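Probable uracil-DNA glycosylase (Acanthamoeba polyphaga mimivirus, PDB 5X55) is a probable uracil-DNA glycosylase of a giant virus, a member of the uracil-DNA glycosylase superfamily built around a central parallel beta-sheet flanked by helices. Local coordinates at residues R163-T174 with T251-L262. Residues are numbered along the deposited sequence; the frame is centred on the assembly and turned at random.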
loop_
_atom_site.group_PDB
_atom_site.type_symbol
_atom_site.label_atom_id
_atom_site.label_comp_id
_atom_site.label_asym_id
_atom_site.label_seq_id
_atom_site.Cartn_x
_atom_site.Cartn_y
_atom_site.Cartn_z
ATOM N N ARG A 163 -13.976 -11.507 10.024
ATOM C CA ARG A 163 -12.525 -11.603 10.230
ATOM C C ARG A 163 -11.816 -10.583 9.345
ATOM O O ARG A 163 -11.287 -10.890 8.273
ATOM C CB ARG A 163 -12.032 -13.018 9.944
ATOM C CG ARG A 163 -13.011 -14.083 10.351
ATOM C CD ARG A 163 -12.412 -15.410 10.447
ATOM N NE ARG A 163 -11.893 -15.648 11.774
ATOM C CZ ARG A 163 -10.753 -16.219 12.097
ATOM N NH1 ARG A 163 -9.976 -16.653 11.160
ATOM N NH2 ARG A 163 -10.433 -16.323 13.367
ATOM N N ILE A 164 -11.797 -9.344 9.823
ATOM C CA ILE A 164 -11.122 -8.271 9.111
ATOM C C ILE A 164 -9.626 -8.543 9.056
ATOM O O ILE A 164 -9.026 -8.985 10.040
ATOM C CB ILE A 164 -11.423 -6.940 9.806
ATOM C CG1 ILE A 164 -12.938 -6.699 9.808
ATOM C CG2 ILE A 164 -10.614 -5.823 9.171
ATOM C CD1 ILE A 164 -13.360 -5.396 10.473
ATOM N N VAL A 165 -9.031 -8.321 7.884
ATOM C CA VAL A 165 -7.589 -8.403 7.666
ATOM C C VAL A 165 -7.174 -7.102 6.986
ATOM O O VAL A 165 -7.999 -6.483 6.293
ATOM C CB VAL A 165 -7.200 -9.632 6.828
ATOM C CG1 VAL A 165 -7.580 -10.922 7.549
ATOM C CG2 VAL A 165 -7.841 -9.566 5.413
ATOM N N PRO A 166 -5.947 -6.601 7.200
ATOM C CA PRO A 166 -4.959 -7.136 8.145
ATOM C C PRO A 166 -5.366 -6.879 9.597
ATOM O O PRO A 166 -6.291 -6.099 9.816
ATOM C CB PRO A 166 -3.688 -6.357 7.794
ATOM C CG PRO A 166 -4.214 -5.022 7.333
ATOM C CD PRO A 166 -5.463 -5.374 6.538
ATOM N N TYR A 167 -4.687 -7.529 10.552
ATOM C CA TYR A 167 -4.957 -7.323 11.968
ATOM C C TYR A 167 -4.607 -5.890 12.366
ATOM O O TYR A 167 -3.818 -5.221 11.689
ATOM C CB TYR A 167 -4.176 -8.331 12.805
ATOM C CG TYR A 167 -4.716 -9.750 12.703
ATOM C CD1 TYR A 167 -5.907 -10.014 12.037
ATOM C CD2 TYR A 167 -4.041 -10.819 13.280
ATOM C CE1 TYR A 167 -6.400 -11.286 11.948
ATOM C CE2 TYR A 167 -4.531 -12.107 13.192
ATOM C CZ TYR A 167 -5.709 -12.332 12.521
ATOM O OH TYR A 167 -6.207 -13.603 12.416
ATOM N N PRO A 168 -5.214 -5.386 13.447
ATOM C CA PRO A 168 -5.147 -3.940 13.697
ATOM C C PRO A 168 -3.752 -3.439 14.042
ATOM O O PRO A 168 -3.435 -2.290 13.729
ATOM C CB PRO A 168 -6.147 -3.724 14.847
ATOM C CG PRO A 168 -6.488 -5.043 15.353
ATOM C CD PRO A 168 -6.168 -6.068 14.342
ATOM N N GLU A 169 -2.896 -4.258 14.647
ATOM C CA GLU A 169 -1.538 -3.790 14.868
ATOM C C GLU A 169 -0.747 -3.700 13.571
ATOM O O GLU A 169 0.339 -3.109 13.571
ATOM C CB GLU A 169 -0.807 -4.702 15.855
ATOM C CG GLU A 169 -1.484 -4.819 17.228
ATOM C CD GLU A 169 -0.745 -5.774 18.169
ATOM O OE1 GLU A 169 0.206 -5.314 18.856
ATOM O OE2 GLU A 169 -1.096 -6.982 18.204
ATOM N N LEU A 170 -1.264 -4.254 12.473
ATOM C CA LEU A 170 -0.644 -4.104 11.161
ATOM C C LEU A 170 -1.396 -3.147 10.243
ATOM O O LEU A 170 -0.915 -2.868 9.139
ATOM C CB LEU A 170 -0.526 -5.463 10.481
ATOM C CG LEU A 170 0.220 -6.506 11.291
ATOM C CD1 LEU A 170 0.225 -7.824 10.528
ATOM C CD2 LEU A 170 1.629 -6.003 11.535
ATOM N N LEU A 171 -2.552 -2.639 10.675
ATOM C CA LEU A 171 -3.422 -1.851 9.805
ATOM C C LEU A 171 -2.688 -0.685 9.146
ATOM O O LEU A 171 -2.856 -0.414 7.948
ATOM C CB LEU A 171 -4.606 -1.327 10.618
ATOM C CG LEU A 171 -5.551 -0.429 9.821
ATOM C CD1 LEU A 171 -6.180 -1.245 8.705
ATOM C CD2 LEU A 171 -6.604 0.185 10.725
ATOM N N PHE A 172 -1.896 0.042 9.924
ATOM C CA PHE A 172 -1.218 1.237 9.441
ATOM C C PHE A 172 0.290 1.003 9.332
ATOM O O PHE A 172 1.086 1.923 9.539
ATOM C CB PHE A 172 -1.522 2.423 10.355
ATOM C CG PHE A 172 -2.955 2.906 10.303
ATOM C CD1 PHE A 172 -3.607 3.090 9.093
ATOM C CD2 PHE A 172 -3.645 3.197 11.483
ATOM C CE1 PHE A 172 -4.943 3.554 9.049
ATOM C CE2 PHE A 172 -4.968 3.655 11.457
ATOM C CZ PHE A 172 -5.617 3.841 10.223
ATOM N N ASN A 173 0.670 -0.233 9.000
ATOM C CA ASN A 173 2.060 -0.689 9.044
ATOM C C ASN A 173 3.010 0.244 8.298
ATOM O O ASN A 173 4.057 0.647 8.829
ATOM C CB ASN A 173 2.137 -2.097 8.453
ATOM C CG ASN A 173 3.161 -2.961 9.134
ATOM O OD1 ASN A 173 3.751 -2.582 10.148
ATOM N ND2 ASN A 173 3.363 -4.151 8.594
ATOM N N THR A 174 2.682 0.571 7.047
ATOM C CA THR A 174 3.584 1.404 6.255
ATOM C C THR A 174 3.757 2.783 6.876
ATOM O O THR A 174 4.860 3.340 6.857
ATOM C CB THR A 174 3.083 1.519 4.821
ATOM O OG1 THR A 174 2.868 0.203 4.301
ATOM C CG2 THR A 174 4.138 2.197 3.962
ATOM N N THR A 251 9.847 3.606 0.502
ATOM C CA THR A 251 8.814 3.187 -0.437
ATOM C C THR A 251 7.495 3.042 0.330
ATOM O O THR A 251 7.317 2.097 1.108
ATOM C CB THR A 251 9.200 1.890 -1.145
ATOM O OG1 THR A 251 10.587 1.936 -1.500
ATOM C CG2 THR A 251 8.381 1.744 -2.429
ATOM N N PHE A 252 6.567 3.972 0.097
ATOM C CA PHE A 252 5.302 4.046 0.839
ATOM C C PHE A 252 4.268 3.189 0.113
ATOM O O PHE A 252 3.539 3.655 -0.761
ATOM C CB PHE A 252 4.852 5.499 0.955
ATOM C CG PHE A 252 3.676 5.731 1.878
ATOM C CD1 PHE A 252 3.816 5.610 3.255
ATOM C CD2 PHE A 252 2.452 6.144 1.371
ATOM C CE1 PHE A 252 2.755 5.862 4.111
ATOM C CE2 PHE A 252 1.378 6.399 2.225
ATOM C CZ PHE A 252 1.532 6.254 3.604
ATOM N N MET A 253 4.197 1.926 0.488
ATOM C CA MET A 253 3.393 0.937 -0.225
ATOM C C MET A 253 2.151 0.673 0.603
ATOM O O MET A 253 2.188 -0.106 1.555
ATOM C CB MET A 253 4.185 -0.348 -0.454
ATOM C CG MET A 253 5.561 -0.143 -1.098
ATOM S SD MET A 253 6.381 -1.724 -1.446
ATOM C CE MET A 253 5.306 -2.317 -2.769
ATOM N N ILE A 254 1.042 1.309 0.227
ATOM C CA ILE A 254 -0.232 1.146 0.912
ATOM C C ILE A 254 -1.282 0.646 -0.078
ATOM O O ILE A 254 -1.143 0.776 -1.296
ATOM C CB ILE A 254 -0.705 2.464 1.559
ATOM C CG1 ILE A 254 -0.845 3.544 0.485
ATOM C CG2 ILE A 254 0.248 2.918 2.640
ATOM C CD1 ILE A 254 -1.653 4.736 0.920
ATOM N N ASN A 255 -2.356 0.087 0.474
ATOM C CA ASN A 255 -3.556 -0.265 -0.269
ATOM C C ASN A 255 -4.602 0.837 -0.093
ATOM O O ASN A 255 -4.836 1.295 1.028
ATOM C CB ASN A 255 -4.103 -1.605 0.217
ATOM C CG ASN A 255 -3.188 -2.777 -0.120
ATOM O OD1 ASN A 255 -2.749 -2.916 -1.255
ATOM N ND2 ASN A 255 -2.911 -3.632 0.861
ATOM N N SER A 256 -5.237 1.260 -1.195
ATOM C CA SER A 256 -6.244 2.313 -1.088
ATOM C C SER A 256 -7.442 1.877 -0.239
ATOM O O SER A 256 -8.100 2.717 0.385
ATOM C CB SER A 256 -6.700 2.733 -2.480
ATOM O OG SER A 256 -7.235 1.622 -3.179
ATOM N N ALA A 257 -7.748 0.581 -0.210
ATOM C CA ALA A 257 -8.675 -0.001 0.754
ATOM C C ALA A 257 -7.845 -0.671 1.841
ATOM O O ALA A 257 -7.188 -1.688 1.593
ATOM C CB ALA A 257 -9.614 -1.009 0.096
ATOM N N PHE A 258 -7.894 -0.129 3.050
ATOM C CA PHE A 258 -6.995 -0.639 4.074
ATOM C C PHE A 258 -7.411 -1.989 4.646
ATOM O O PHE A 258 -6.572 -2.643 5.280
ATOM C CB PHE A 258 -6.850 0.394 5.198
ATOM C CG PHE A 258 -5.900 1.517 4.860
ATOM C CD1 PHE A 258 -6.235 2.466 3.905
ATOM C CD2 PHE A 258 -4.671 1.609 5.478
ATOM C CE1 PHE A 258 -5.354 3.497 3.593
ATOM C CE2 PHE A 258 -3.790 2.634 5.168
ATOM C CZ PHE A 258 -4.130 3.577 4.232
ATOM N N THR A 259 -8.651 -2.434 4.438
ATOM C CA THR A 259 -9.109 -3.693 5.012
ATOM C C THR A 259 -9.907 -4.502 3.998
ATOM O O THR A 259 -10.407 -3.980 3.004
ATOM C CB THR A 259 -9.991 -3.471 6.250
ATOM O OG1 THR A 259 -11.092 -2.621 5.901
ATOM C CG2 THR A 259 -9.193 -2.823 7.369
ATOM N N THR A 260 -10.021 -5.798 4.274
ATOM C CA THR A 260 -11.048 -6.631 3.685
ATOM C C THR A 260 -11.424 -7.681 4.724
ATOM O O THR A 260 -11.068 -7.565 5.897
ATOM C CB THR A 260 -10.581 -7.209 2.339
ATOM O OG1 THR A 260 -11.689 -7.837 1.678
ATOM C CG2 THR A 260 -9.412 -8.198 2.500
ATOM N N VAL A 261 -12.182 -8.685 4.311
ATOM C CA VAL A 261 -12.542 -9.809 5.171
ATOM C C VAL A 261 -11.774 -11.019 4.677
ATOM O O VAL A 261 -11.625 -11.214 3.462
ATOM C CB VAL A 261 -14.065 -10.078 5.171
ATOM C CG1 VAL A 261 -14.396 -11.367 5.921
ATOM C CG2 VAL A 261 -14.811 -8.910 5.791
ATOM N N LEU A 262 -11.265 -11.818 5.615
ATOM C CA LEU A 262 -10.531 -13.020 5.249
ATOM C C LEU A 262 -11.328 -13.859 4.252
ATOM O O LEU A 262 -12.518 -14.117 4.452
ATOM C CB LEU A 262 -10.229 -13.835 6.502
ATOM C CG LEU A 262 -9.209 -14.958 6.361
ATOM C CD1 LEU A 262 -7.839 -14.372 6.068
ATOM C CD2 LEU A 262 -9.202 -15.788 7.636
#
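Arg163 and Leu262 open a short antiparallel pairing, the carbonyl of Arg163 accepting the amide of Leu262 (N to O 2.8 Å) while Leu262 CD2 approaches the edge of the guanidinium. Ile164 faces Val261 as a non-hydrogen-bonded pair, and its CG2 leans on Thr259 CG2; Trp114 of helix 114-117 also touches Ile164. Val165 and Thr260 then exchange two backbone bonds, Val165 N to Thr260 O and Thr260 N to Val165 O, both 2.9 Å. On the face carrying Val165 and Thr260 the two side chains run side by side, CG2 to CG2 at 3.6 Å, whereas Val165 CG1 meets Leu262 CD1. A cis peptide bond precedes Pro166, whose CD rests against Phe258 O. Within the type I turn from Leu170 to Asn173, a chi1 of 177° swings Leu171 CG away from the backbone N, which brings CD1 against both Phe258 CB and Thr259 CG2. Leu171 O approaches the edge of the Phe258 ring in its plane. Phe172, the N-cap residue of helix 173-177, brings CD1 to 4.0 Å from Phe258 CE2, the two ring planes inclined at 68°. Thr174 ends the contact on edge strand 251-255: OG1 donates to Met253 O (2.8 Å) from above the carbonyl plane, and CG2 packs 3.5 Å from Phe252 CD1. Directional backbone bonds thus set the strand register, less directional apolar contacts hold the turn against Phe258 and Thr259, and Thr174's buried hydroxyl ties helix start to strand.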